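Local coordinates for protein vanadium-dependent haloperoxidase (Zobellia galactanivorans, PDB 4CIT) that probably catalyses peroxide-dependent oxidation of iodide with a bound vanadate ion, as a bacterial vanadium iodoperoxidase of the PAP2 superfamily, at residues P211-S216 against A317-A322; D215-F220 against A324-W329; A290-I295 against V377-V382; A296-R301 against D390-V395; Q409-A414 against Q435-G440. One frame throughout, in Å; residues are numbered along the deposited sequence.

Contact 1 of 5, residues P211-S216 against A317-A322; sequences PFVLDS and ASVAMA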
# COMPACT_ATOMS: atom_id res chain seq x y z
N PRO A 211 3.70 -9.91 10.37
CA PRO A 211 2.45 -9.35 9.87
C PRO A 211 1.62 -8.64 10.95
O PRO A 211 1.80 -8.90 12.17
CB PRO A 211 1.68 -10.58 9.38
CG PRO A 211 2.52 -11.75 9.60
CD PRO A 211 3.66 -11.36 10.51
N PHE A 212 0.80 -7.68 10.57
CA PHE A 212 -0.11 -7.03 11.54
C PHE A 212 -1.26 -7.88 12.03
O PHE A 212 -1.57 -7.88 13.22
CB PHE A 212 -0.69 -5.75 10.89
CG PHE A 212 0.28 -4.64 10.76
CD1 PHE A 212 0.69 -3.89 11.88
CD2 PHE A 212 0.87 -4.32 9.55
CE1 PHE A 212 1.56 -2.82 11.71
CE2 PHE A 212 1.82 -3.29 9.41
CZ PHE A 212 2.10 -2.48 10.51
N VAL A 213 -1.93 -8.59 11.11
CA VAL A 213 -3.19 -9.32 11.39
C VAL A 213 -3.10 -10.83 11.08
O VAL A 213 -3.74 -11.71 11.71
CB VAL A 213 -4.35 -8.72 10.51
CG1 VAL A 213 -5.68 -9.22 10.97
CG2 VAL A 213 -4.36 -7.19 10.50
N LEU A 214 -2.30 -11.17 10.07
CA LEU A 214 -2.18 -12.57 9.65
C LEU A 214 -1.64 -13.39 10.78
O LEU A 214 -0.84 -12.90 11.60
CB LEU A 214 -1.22 -12.78 8.51
CG LEU A 214 -1.50 -11.96 7.25
CD1 LEU A 214 -0.43 -12.22 6.20
CD2 LEU A 214 -2.89 -12.24 6.77
N ASP A 215 -2.09 -14.64 10.83
CA ASP A 215 -1.49 -15.61 11.76
C ASP A 215 -0.09 -16.03 11.35
O ASP A 215 0.77 -16.34 12.20
CB ASP A 215 -2.41 -16.82 11.87
CG ASP A 215 -3.77 -16.47 12.46
OD1 ASP A 215 -3.83 -15.71 13.46
OD2 ASP A 215 -4.79 -16.94 11.89
N SER A 216 0.18 -15.98 10.03
CA SER A 216 1.52 -16.23 9.51
C SER A 216 1.58 -15.70 8.13
O SER A 216 0.55 -15.54 7.52
CB SER A 216 1.91 -17.70 9.48
OG SER A 216 1.22 -18.38 8.44
N ALA A 317 -7.24 0.25 5.86
CA ALA A 317 -6.69 0.05 4.48
C ALA A 317 -5.19 -0.20 4.48
O ALA A 317 -4.69 -1.17 3.83
CB ALA A 317 -7.05 1.16 3.54
N SER A 318 -4.46 0.60 5.26
CA SER A 318 -3.02 0.50 5.27
C SER A 318 -2.58 -0.79 5.96
O SER A 318 -1.60 -1.40 5.52
CB SER A 318 -2.33 1.75 5.76
OG SER A 318 -2.64 1.98 7.12
N VAL A 319 -3.20 -1.17 7.07
CA VAL A 319 -2.90 -2.45 7.69
C VAL A 319 -3.16 -3.65 6.77
O VAL A 319 -2.31 -4.52 6.58
CB VAL A 319 -3.62 -2.58 9.02
CG1 VAL A 319 -3.52 -3.97 9.54
CG2 VAL A 319 -3.03 -1.56 10.01
N ALA A 320 -4.30 -3.64 6.10
CA ALA A 320 -4.58 -4.67 5.13
C ALA A 320 -3.52 -4.71 4.01
O ALA A 320 -3.12 -5.84 3.63
CB ALA A 320 -5.98 -4.54 4.59
N MET A 321 -3.16 -3.56 3.42
CA MET A 321 -2.21 -3.57 2.35
C MET A 321 -0.83 -4.09 2.79
O MET A 321 -0.12 -4.70 1.97
CB MET A 321 -2.11 -2.21 1.71
CG MET A 321 -3.32 -1.87 0.87
SD MET A 321 -3.10 -0.31 -0.08
CE MET A 321 -3.47 0.90 1.06
N ALA A 322 -0.42 -3.76 4.01
CA ALA A 322 0.92 -4.15 4.49
C ALA A 322 0.86 -5.69 4.59
O ALA A 322 1.81 -6.38 4.08
CB ALA A 322 1.23 -3.54 5.81

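Contact 2 of 5, residues D215-F220 against A324-W329; sequences DSAAQF and AFISCW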
# COMPACT_ATOMS: atom_id res chain seq x y z
N ASP A 215 -2.09 -14.64 10.83
CA ASP A 215 -1.49 -15.61 11.76
C ASP A 215 -0.09 -16.03 11.35
O ASP A 215 0.77 -16.34 12.20
CB ASP A 215 -2.41 -16.82 11.87
CG ASP A 215 -3.77 -16.47 12.46
OD1 ASP A 215 -3.83 -15.71 13.46
OD2 ASP A 215 -4.79 -16.94 11.89
N SER A 216 0.18 -15.98 10.03
CA SER A 216 1.52 -16.23 9.51
C SER A 216 1.58 -15.70 8.13
O SER A 216 0.55 -15.54 7.52
CB SER A 216 1.91 -17.70 9.48
OG SER A 216 1.22 -18.38 8.44
N ALA A 217 2.80 -15.46 7.66
CA ALA A 217 2.96 -14.91 6.30
C ALA A 217 2.27 -15.70 5.21
O ALA A 217 1.84 -15.16 4.22
CB ALA A 217 4.43 -14.71 5.99
N ALA A 218 2.31 -17.02 5.35
CA ALA A 218 1.72 -17.96 4.42
C ALA A 218 0.24 -18.29 4.55
O ALA A 218 -0.25 -19.14 3.81
CB ALA A 218 2.53 -19.31 4.42
N GLN A 219 -0.50 -17.55 5.34
CA GLN A 219 -1.87 -17.85 5.63
C GLN A 219 -2.76 -17.89 4.38
O GLN A 219 -3.77 -18.63 4.32
CB GLN A 219 -2.40 -16.89 6.68
CG GLN A 219 -3.82 -17.22 7.15
CD GLN A 219 -4.30 -16.28 8.18
OE1 GLN A 219 -3.54 -15.50 8.71
NE2 GLN A 219 -5.61 -16.30 8.42
N PHE A 220 -2.44 -17.03 3.42
CA PHE A 220 -3.17 -16.96 2.21
C PHE A 220 -2.40 -17.44 0.99
O PHE A 220 -2.65 -16.98 -0.16
CB PHE A 220 -3.71 -15.51 2.07
CG PHE A 220 -4.80 -15.25 3.07
CD1 PHE A 220 -6.08 -15.74 2.88
CD2 PHE A 220 -4.49 -14.60 4.27
CE1 PHE A 220 -7.07 -15.56 3.87
CE2 PHE A 220 -5.43 -14.47 5.27
CZ PHE A 220 -6.71 -14.96 5.07
N ALA A 324 -1.10 -7.67 2.83
CA ALA A 324 -1.21 -8.12 1.43
C ALA A 324 0.19 -8.23 0.75
O ALA A 324 0.52 -9.23 0.04
CB ALA A 324 -2.12 -7.24 0.67
N PHE A 325 1.08 -7.26 1.00
CA PHE A 325 2.43 -7.33 0.48
C PHE A 325 3.18 -8.53 1.05
O PHE A 325 3.98 -9.12 0.36
CB PHE A 325 3.16 -6.00 0.64
CG PHE A 325 2.93 -5.05 -0.48
CD1 PHE A 325 3.57 -5.27 -1.68
CD2 PHE A 325 2.14 -3.92 -0.30
CE1 PHE A 325 3.36 -4.37 -2.71
CE2 PHE A 325 2.03 -2.98 -1.31
CZ PHE A 325 2.62 -3.24 -2.53
N ILE A 326 3.08 -8.76 2.37
CA ILE A 326 3.75 -9.91 2.96
C ILE A 326 3.25 -11.23 2.32
O ILE A 326 4.04 -12.07 1.92
CB ILE A 326 3.50 -9.95 4.46
CG1 ILE A 326 4.25 -8.74 5.04
CG2 ILE A 326 4.02 -11.26 5.06
CD1 ILE A 326 4.02 -8.51 6.53
N SER A 327 1.91 -11.35 2.19
CA SER A 327 1.29 -12.53 1.57
C SER A 327 1.78 -12.70 0.11
O SER A 327 2.10 -13.82 -0.32
CB SER A 327 -0.23 -12.41 1.68
OG SER A 327 -0.87 -13.53 1.12
N CYS A 328 1.81 -11.62 -0.65
CA CYS A 328 2.17 -11.70 -2.04
C CYS A 328 3.66 -12.00 -2.22
O CYS A 328 4.02 -12.94 -2.97
CB CYS A 328 1.81 -10.42 -2.72
SG CYS A 328 2.29 -10.42 -4.48
N TRP A 329 4.53 -11.30 -1.50
CA TRP A 329 5.97 -11.56 -1.53
C TRP A 329 6.36 -12.98 -1.03
O TRP A 329 7.29 -13.60 -1.53
CB TRP A 329 6.77 -10.49 -0.83
CG TRP A 329 7.42 -9.54 -1.78
CD1 TRP A 329 8.78 -9.39 -2.00
CD2 TRP A 329 6.76 -8.68 -2.76
NE1 TRP A 329 8.99 -8.52 -3.03
CE2 TRP A 329 7.79 -8.04 -3.49
CE3 TRP A 329 5.44 -8.39 -3.05
CZ2 TRP A 329 7.51 -7.13 -4.48
CZ3 TRP A 329 5.17 -7.49 -4.03
CH2 TRP A 329 6.18 -6.90 -4.78
O HOH W 1 -0.12 -15.74 2.44

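Contact 3 of 5, residues A290-I295 against V377-V382; sequences AHWMGI and VVLTEV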
# COMPACT_ATOMS: atom_id res chain seq x y z
N ALA A 290 0.63 3.19 -2.40
CA ALA A 290 0.42 4.65 -2.40
C ALA A 290 -0.76 5.06 -3.24
O ALA A 290 -1.55 5.95 -2.85
CB ALA A 290 1.68 5.40 -2.84
N HIS A 291 -0.98 4.38 -4.39
CA HIS A 291 -2.09 4.73 -5.22
C HIS A 291 -3.41 4.43 -4.47
O HIS A 291 -4.34 5.28 -4.50
CB HIS A 291 -1.99 3.93 -6.49
CG HIS A 291 -2.97 4.30 -7.56
ND1 HIS A 291 -2.70 4.06 -8.89
CD2 HIS A 291 -4.17 4.93 -7.53
CE1 HIS A 291 -3.67 4.56 -9.64
NE2 HIS A 291 -4.63 4.99 -8.83
N TRP A 292 -3.47 3.30 -3.78
CA TRP A 292 -4.68 2.96 -3.02
C TRP A 292 -4.88 3.84 -1.80
O TRP A 292 -6.00 4.08 -1.44
CB TRP A 292 -4.74 1.45 -2.72
CG TRP A 292 -5.20 0.70 -3.94
CD1 TRP A 292 -4.40 0.10 -4.89
CD2 TRP A 292 -6.54 0.52 -4.38
NE1 TRP A 292 -5.18 -0.47 -5.89
CE2 TRP A 292 -6.50 -0.17 -5.61
CE3 TRP A 292 -7.77 0.93 -3.89
CZ2 TRP A 292 -7.66 -0.53 -6.29
CZ3 TRP A 292 -8.93 0.54 -4.53
CH2 TRP A 292 -8.86 -0.15 -5.76
N MET A 293 -3.81 4.31 -1.19
CA MET A 293 -3.89 5.32 -0.19
C MET A 293 -4.51 6.59 -0.74
O MET A 293 -5.33 7.24 -0.09
CB MET A 293 -2.56 5.60 0.53
CG MET A 293 -2.07 4.46 1.34
SD MET A 293 -3.11 4.03 2.79
CE MET A 293 -2.95 5.53 3.66
N GLY A 294 -4.17 6.94 -1.98
CA GLY A 294 -4.74 8.01 -2.64
C GLY A 294 -6.24 7.85 -2.92
O GLY A 294 -7.03 8.83 -2.74
N ILE A 295 -6.65 6.63 -3.32
CA ILE A 295 -8.08 6.34 -3.50
C ILE A 295 -8.82 6.37 -2.17
O ILE A 295 -9.95 6.93 -2.16
CB ILE A 295 -8.26 4.97 -4.20
CG1 ILE A 295 -7.62 5.08 -5.60
CG2 ILE A 295 -9.70 4.49 -4.23
CD1 ILE A 295 -7.56 3.82 -6.36
N VAL A 377 -11.54 -4.54 -1.04
CA VAL A 377 -12.39 -5.15 -0.02
C VAL A 377 -12.57 -4.26 1.19
O VAL A 377 -13.67 -4.02 1.67
CB VAL A 377 -11.88 -6.55 0.38
CG1 VAL A 377 -12.53 -7.01 1.66
CG2 VAL A 377 -12.17 -7.52 -0.75
N VAL A 378 -11.46 -3.73 1.70
CA VAL A 378 -11.53 -2.81 2.84
C VAL A 378 -12.31 -1.56 2.53
O VAL A 378 -13.22 -1.21 3.30
CB VAL A 378 -10.10 -2.41 3.36
CG1 VAL A 378 -10.22 -1.38 4.47
CG2 VAL A 378 -9.42 -3.65 3.86
N LEU A 379 -12.07 -0.92 1.38
CA LEU A 379 -12.76 0.32 1.08
C LEU A 379 -14.24 0.07 0.79
O LEU A 379 -15.10 0.91 1.09
CB LEU A 379 -12.08 1.07 -0.11
CG LEU A 379 -10.66 1.55 0.29
CD1 LEU A 379 -10.01 2.18 -0.94
CD2 LEU A 379 -10.57 2.52 1.43
N THR A 380 -14.51 -1.07 0.17
CA THR A 380 -15.92 -1.46 -0.03
C THR A 380 -16.63 -1.63 1.31
O THR A 380 -17.77 -1.21 1.49
CB THR A 380 -16.02 -2.67 -0.89
OG1 THR A 380 -15.34 -2.39 -2.14
CG2 THR A 380 -17.52 -3.07 -1.12
N GLU A 381 -15.97 -2.22 2.27
CA GLU A 381 -16.55 -2.43 3.58
C GLU A 381 -16.72 -1.09 4.30
O GLU A 381 -17.77 -0.89 4.92
CB GLU A 381 -15.70 -3.31 4.46
CG GLU A 381 -16.34 -3.68 5.83
CD GLU A 381 -16.18 -2.65 6.97
OE1 GLU A 381 -15.07 -2.09 7.18
OE2 GLU A 381 -17.23 -2.38 7.68
N VAL A 382 -15.78 -0.18 4.17
CA VAL A 382 -15.91 1.14 4.87
C VAL A 382 -16.87 2.10 4.22
O VAL A 382 -17.73 2.71 4.95
CB VAL A 382 -14.50 1.79 5.04
CG1 VAL A 382 -14.55 3.25 5.52
CG2 VAL A 382 -13.66 0.95 5.89

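Contact 4 of 5, residues A296-R301 against D390-V395; sequences AKIAAR and DDDTEV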
# COMPACT_ATOMS: atom_id res chain seq x y z
N ALA A 296 -8.17 5.93 -1.10
CA ALA A 296 -8.82 6.05 0.21
C ALA A 296 -9.08 7.50 0.59
O ALA A 296 -10.13 7.83 1.12
CB ALA A 296 -7.99 5.41 1.24
N LYS A 297 -8.14 8.36 0.28
CA LYS A 297 -8.29 9.79 0.50
C LYS A 297 -9.44 10.40 -0.30
O LYS A 297 -10.27 11.18 0.23
CB LYS A 297 -6.96 10.48 0.17
CG LYS A 297 -7.09 12.03 0.21
CD LYS A 297 -5.80 12.85 -0.09
CE LYS A 297 -5.08 12.49 -1.41
NZ LYS A 297 -3.83 13.32 -1.65
N ILE A 298 -9.51 10.08 -1.59
CA ILE A 298 -10.57 10.52 -2.46
C ILE A 298 -11.94 10.20 -1.91
O ILE A 298 -12.85 11.09 -1.85
CB ILE A 298 -10.40 9.97 -3.90
CG1 ILE A 298 -9.23 10.65 -4.55
CG2 ILE A 298 -11.63 10.30 -4.71
CD1 ILE A 298 -8.73 10.00 -5.83
N ALA A 299 -12.09 8.98 -1.39
CA ALA A 299 -13.34 8.49 -0.85
C ALA A 299 -13.66 9.19 0.46
O ALA A 299 -14.79 9.57 0.72
CB ALA A 299 -13.29 6.99 -0.61
N ALA A 300 -12.67 9.33 1.32
CA ALA A 300 -12.90 10.02 2.55
C ALA A 300 -13.26 11.50 2.35
O ALA A 300 -14.10 12.02 3.07
CB ALA A 300 -11.71 9.93 3.46
N ARG A 301 -12.62 12.20 1.40
CA ARG A 301 -12.92 13.60 1.15
C ARG A 301 -14.31 13.73 0.51
O ARG A 301 -15.14 14.60 0.92
CB ARG A 301 -11.84 14.27 0.31
CG ARG A 301 -10.48 14.33 0.99
CD ARG A 301 -10.40 15.32 2.19
NE ARG A 301 -11.16 14.83 3.33
CZ ARG A 301 -10.75 13.79 4.08
NH1 ARG A 301 -9.50 13.15 3.87
NH2 ARG A 301 -11.55 13.39 5.02
N ASP A 390 -13.76 9.70 -9.20
CA ASP A 390 -12.72 10.14 -10.15
C ASP A 390 -11.38 10.00 -9.51
O ASP A 390 -11.10 10.64 -8.46
CB ASP A 390 -12.98 11.58 -10.53
CG ASP A 390 -14.28 11.74 -11.33
OD1 ASP A 390 -14.73 10.81 -12.03
OD2 ASP A 390 -14.92 12.81 -11.20
N ASP A 391 -10.51 9.21 -10.14
CA ASP A 391 -9.19 8.93 -9.58
C ASP A 391 -8.18 9.90 -10.17
O ASP A 391 -7.75 9.67 -11.33
CB ASP A 391 -8.77 7.48 -9.85
CG ASP A 391 -7.37 7.13 -9.36
OD1 ASP A 391 -6.67 8.03 -8.79
OD2 ASP A 391 -6.99 5.94 -9.49
N ASP A 392 -7.87 10.97 -9.49
CA ASP A 392 -6.84 11.96 -9.90
C ASP A 392 -5.49 11.76 -9.22
O ASP A 392 -4.62 12.66 -9.24
CB ASP A 392 -7.32 13.40 -9.67
CG ASP A 392 -7.41 13.78 -8.20
OD1 ASP A 392 -7.41 12.86 -7.36
OD2 ASP A 392 -7.65 15.02 -7.92
N THR A 393 -5.23 10.54 -8.74
CA THR A 393 -4.02 10.29 -7.98
C THR A 393 -2.76 10.38 -8.80
O THR A 393 -1.71 10.71 -8.24
CB THR A 393 -4.03 8.92 -7.28
OG1 THR A 393 -4.15 7.87 -8.25
CG2 THR A 393 -5.17 8.82 -6.33
N GLU A 394 -2.85 10.10 -10.09
CA GLU A 394 -1.75 10.02 -11.02
C GLU A 394 -1.55 11.31 -11.78
O GLU A 394 -0.54 11.45 -12.48
CB GLU A 394 -1.99 8.87 -12.02
CG GLU A 394 -2.15 7.45 -11.43
CD GLU A 394 -0.83 6.84 -10.87
OE1 GLU A 394 0.26 7.21 -11.34
OE2 GLU A 394 -0.83 5.89 -10.06
N VAL A 395 -2.44 12.31 -11.59
CA VAL A 395 -2.25 13.58 -12.24
C VAL A 395 -0.88 14.20 -11.96
O VAL A 395 -0.29 14.72 -12.85
CB VAL A 395 -3.42 14.55 -11.97
CG1 VAL A 395 -3.19 15.95 -12.52
CG2 VAL A 395 -4.71 14.01 -12.60

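Contact 5 of 5, residues Q409-A414 against Q435-G440; sequences QAADEA and QGRDLG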
# COMPACT_ATOMS: atom_id res chain seq x y z
N GLN A 409 -14.32 -2.27 -9.39
CA GLN A 409 -14.02 -1.97 -10.79
C GLN A 409 -12.63 -1.44 -10.99
O GLN A 409 -11.90 -1.88 -11.88
CB GLN A 409 -15.08 -1.10 -11.43
CG GLN A 409 -14.84 -0.87 -12.94
CD GLN A 409 -15.68 0.27 -13.48
OE1 GLN A 409 -15.58 1.41 -13.05
NE2 GLN A 409 -16.62 -0.08 -14.41
N ALA A 410 -12.22 -0.53 -10.13
CA ALA A 410 -10.83 -0.07 -10.13
C ALA A 410 -9.85 -1.20 -9.90
O ALA A 410 -8.82 -1.22 -10.59
CB ALA A 410 -10.61 1.01 -9.13
N ALA A 411 -10.06 -2.06 -8.90
CA ALA A 411 -9.17 -3.19 -8.68
C ALA A 411 -9.08 -4.13 -9.89
O ALA A 411 -7.99 -4.65 -10.24
CB ALA A 411 -9.61 -4.04 -7.47
N ASP A 412 -10.23 -4.41 -10.50
CA ASP A 412 -10.26 -5.23 -11.69
C ASP A 412 -9.47 -4.62 -12.84
O ASP A 412 -8.74 -5.33 -13.56
CB ASP A 412 -11.67 -5.46 -12.17
CG ASP A 412 -12.44 -6.49 -11.28
OD1 ASP A 412 -11.78 -7.23 -10.48
OD2 ASP A 412 -13.68 -6.46 -11.41
N GLU A 413 -9.53 -3.29 -12.97
CA GLU A 413 -8.74 -2.61 -13.97
C GLU A 413 -7.27 -2.68 -13.62
O GLU A 413 -6.39 -2.89 -14.49
CB GLU A 413 -9.25 -1.15 -14.19
CG GLU A 413 -8.52 -0.45 -15.29
CD GLU A 413 -8.98 0.95 -15.56
OE1 GLU A 413 -10.10 1.14 -16.11
OE2 GLU A 413 -8.18 1.82 -15.19
N ALA A 414 -6.91 -2.46 -12.38
CA ALA A 414 -5.50 -2.50 -11.97
C ALA A 414 -4.90 -3.92 -12.28
O ALA A 414 -3.74 -4.00 -12.75
CB ALA A 414 -5.33 -2.17 -10.50
N GLN A 435 -6.50 -14.02 -3.95
CA GLN A 435 -5.61 -13.94 -2.77
C GLN A 435 -5.83 -12.64 -2.03
O GLN A 435 -6.03 -12.66 -0.79
CB GLN A 435 -4.18 -14.12 -3.22
CG GLN A 435 -3.16 -14.10 -2.07
CD GLN A 435 -1.74 -14.34 -2.55
OE1 GLN A 435 -1.44 -14.56 -3.74
NE2 GLN A 435 -0.82 -14.09 -1.65
N GLY A 436 -5.81 -11.49 -2.69
CA GLY A 436 -5.99 -10.22 -2.01
C GLY A 436 -7.42 -10.01 -1.43
O GLY A 436 -7.57 -9.54 -0.31
N ARG A 437 -8.44 -10.45 -2.17
CA ARG A 437 -9.82 -10.34 -1.71
C ARG A 437 -10.03 -11.28 -0.49
O ARG A 437 -10.61 -10.86 0.56
CB ARG A 437 -10.84 -10.59 -2.89
CG ARG A 437 -10.96 -9.42 -3.92
CD ARG A 437 -11.88 -9.72 -5.17
NE ARG A 437 -11.93 -8.54 -6.05
CZ ARG A 437 -12.07 -8.47 -7.38
NH1 ARG A 437 -12.26 -9.54 -8.13
NH2 ARG A 437 -12.00 -7.28 -7.98
N ASP A 438 -9.45 -12.47 -0.52
CA ASP A 438 -9.55 -13.39 0.61
C ASP A 438 -8.85 -12.80 1.85
O ASP A 438 -9.40 -12.89 3.01
CB ASP A 438 -9.05 -14.77 0.31
CG ASP A 438 -9.95 -15.57 -0.67
OD1 ASP A 438 -11.07 -15.10 -0.95
OD2 ASP A 438 -9.48 -16.66 -1.12
N LEU A 439 -7.65 -12.25 1.65
CA LEU A 439 -6.90 -11.65 2.74
C LEU A 439 -7.65 -10.41 3.31
O LEU A 439 -7.75 -10.23 4.52
CB LEU A 439 -5.48 -11.31 2.28
CG LEU A 439 -4.53 -10.73 3.34
CD1 LEU A 439 -3.07 -11.06 2.96
CD2 LEU A 439 -4.70 -9.23 3.41
N GLY A 440 -8.20 -9.58 2.45
CA GLY A 440 -8.83 -8.35 2.85
C GLY A 440 -10.12 -8.70 3.60
O GLY A 440 -10.40 -8.04 4.62

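Contact 1 of 5, residues P211-S216 against A317-A322
Phe212 and Val213 lie in the long loop between helices 172-175 and 235-253, where it runs against helix 307-335, part of the mainly helical PAP2 core. They rest on Val319 and Ala322, which sit one turn apart on that helix. The contact is apolar and buried. Val319 is at its centre. Its CG1 methyl stands anti to the backbone N (chi1 170°), which carries it out to the loop. There it meets CB of Phe212 at 3.6 Å. The same CG1 meets CG2 of Val213 at 3.5 Å, a tight fit for two methyl groups. The two valine side chains cross at about a right angle, and Val213 uses the branch that stands beside its own backbone N. The Phe212 ring takes the next turn of the helix. It turns its edge to Ala322, with CE2 3.7 Å and CD2 3.8 Å from the alanine CB. Val319 CG1 reaches the same ring obliquely. The small CB of Ala322 lets the ring edge come close to the helix. Polar bonds just beyond fix the loop backbone. In this protein the carboxylate of Asp323, the next residue on the helix, accepts from the backbone N atoms of Phe212, Val213 and Leu214. Tyr68 meets the Phe212 ring with its plane at about 55°, and Phe442 of helix 426-446 touches Val213. This is loop-on-helix packing in the helical bundle of a vanadium haloperoxidase.

Contact 2 of 5, residues D215-F220 against A324-W329
Ala217 and Phe220 meet Ile326 and Ser327 where a type I beta turn, Ser216 to Gln219, lies against helix 307-335 of the PAP2 helical core. The turn is closed by a backbone bond from Gln219 N to Ser216 O. Gln219 is extended, and its OE1 accepts from Asp215 N at 2.7 Å. The apolar half of the contact is two methyl groups touching, CB of Ala217 and CG2 of Ile326, 3.6 Å apart. Ile326 sends that methyl anti to its backbone N, while its longer CG1 branch stands beside the N. The polar half is built round Ser327. Its OG also lies anti to the backbone N (chi1 -179°), which turns the hydroxyl to the loop. There OG comes 3.6 Å from CB of Phe220. Of the Phe220 side chain, only CB touches the helix segment. Its ring leads away from this helix to Phe442, Leu439 and Asp438 on helix 426-446. Ser327 OG is also hydrogen-bonded to Gln435 NE2, which links helices 307-335 and 426-446. The site is about 12 Å from a bound vanadate ion, measured from the Ser327 side chain. One water joins loop and helix. It donates to Ala217 O at 2.7 Å, accepts from Phe220 N at 2.8 Å, and bonds to Ser327 OG at 2.7 Å.

Contact 3 of 5, residues A290-I295 against V377-V382
Trp292 and Leu379 reach for each other with the same first torsion, CG anti to the carbonyl carbon and beside the backbone N (chi1 -78° and -66°). The extended end of Leu379 then carries its CD1 methyl across to helix 288-302. This one methyl makes the whole contact from segment 377-382. It arrives in the plane of the indole, at the edge, 3.9 Å from CE3 and 4.1 Å from CZ3 of Trp292. The same CD1 lies 4.0 Å from CG2 of Ile295, one turn further along. Ile295 and Leu379 cross at about a right angle. Ile295 also steadies the indole from its own helix, with its CD1 3.8 Å above one face and offset toward the rim. The indole is therefore held at both a face and an edge. Its NE1 is hydrogen-bonded to Ser372 OG of helix 367-383, a second tie between the same helices. Phe407 touches both Ile295 and Leu379. The contact is buried, and the Trp292 side chain lies about 10 Å from a bound vanadate ion. Such apolar helix-to-helix packing belongs to the core of the PAP2 bundle. Helix 367-383 begins with Gly367 and His368, which line the vanadate pocket.

Contact 4 of 5, residues A296-R301 against D390-V395
Ile298 puts its CD1 methyl into the bend of residues 390-393, and this is the close part of the contact. CD1 lies 3.5 Å from Asp392 OD1 and 3.6 Å from Asp390 O. It is also 3.9 Å from CA of Asp391, and CG2 of Thr393 touches it in the conformer described, one of two. The methyl thus sits among oxygens and carbons of the bend without any polar bond. An Asx turn, followed by a type I beta turn from Asp392 to Val395, shapes the bend. Asp391 OD1 accepts from Thr393 N at 2.9 Å, and the donor arrives nearly in line with the C-O bond. In the same Thr393 conformer, OG1 also donates to this oxygen, on its syn side. Asp391 OD2 binds NE2 of His291, earlier on the same helix. A leucine in place of Asp391 would probably leave Thr393 N and His291 NE2 without this acceptor and free the bend to shift away from Ile298. The rim is looser. The exposed side chains of Asp390 and Asp392 form it, although Asp392 OD1 and Asp390 O line the methyl's seat. Asp390 OD1 turns to Ser403 OG. Lys297 NZ stays 6.8 Å from Asp392 OD1, and its salt bridge is to Asp46. Strand 389-391, which Ile298 touches, pairs antiparallel with 402-404. Helix 288-302 also packs against helix 367-383 through Leu379 and Phe383, and against helix 307-335 through Tyr314.

Contact 5 of 5, residues Q409-A414 against Q435-G440
Asp412 and Arg437 form a salt bridge between helices 407-420 and 426-446 of the PAP2 bundle. These helices follow each other in the chain, and the link between them carries His424, a residue of the vanadate pocket. The ionic part dominates. Arg437 NH2 donates to Asp412 OD1 at 2.5 Å, with an N-H...O angle of 161°. NH1 gives the same oxygen a weak second bond at 3.3 Å. Arg437 has two conformers, and the very short length is doubtful. The arginine chain is extended from CG to NE and spans a wide gap: Ala411 CA and Arg437 CA, the nearest across the segments, are 10.0 Å apart. OD1 lies near the guanidinium plane, at its edge. The guanidinium, however, comes from above the carboxylate, and the two planes are 77° apart. Both bonds go to OD1; OD2 forms a salt bridge with Lys408 NZ. An alanine in place of Asp412 would remove the carboxylate and is likely to leave both Arg437 and Lys408 without this partner, with the long arginine chain free to swing. The van der Waals part is small. Ala411, which also touches Ser372 and Ser376, brings its CB to 4.1 Å from Arg437 NH2.

How the contacts relate
All five contacts tie helices and loops of one helical bundle together. Contacts 1 and 2 start from neighbouring parts of one loop, share Asp215 and Ser216, and follow helix 307-335 with centres about 8 Å apart. Contacts 3 and 4 both use helix 288-302, with centres about 10 Å apart. The centres of contacts 3 and 5 are also about 10 Å apart, and Trp292 and Val377 touch the segments of contact 5. Its helix 426-446 also reaches contacts 1 and 2. Contacts 2 and 4 lie on opposite sides of the chain centre, about 27 Å between centres. Along the sequence contacts 1 and 2 alternate with 3 and 4, joining parts 82 to 104 residues apart. Contact 5 opens after them and joins two consecutive helices.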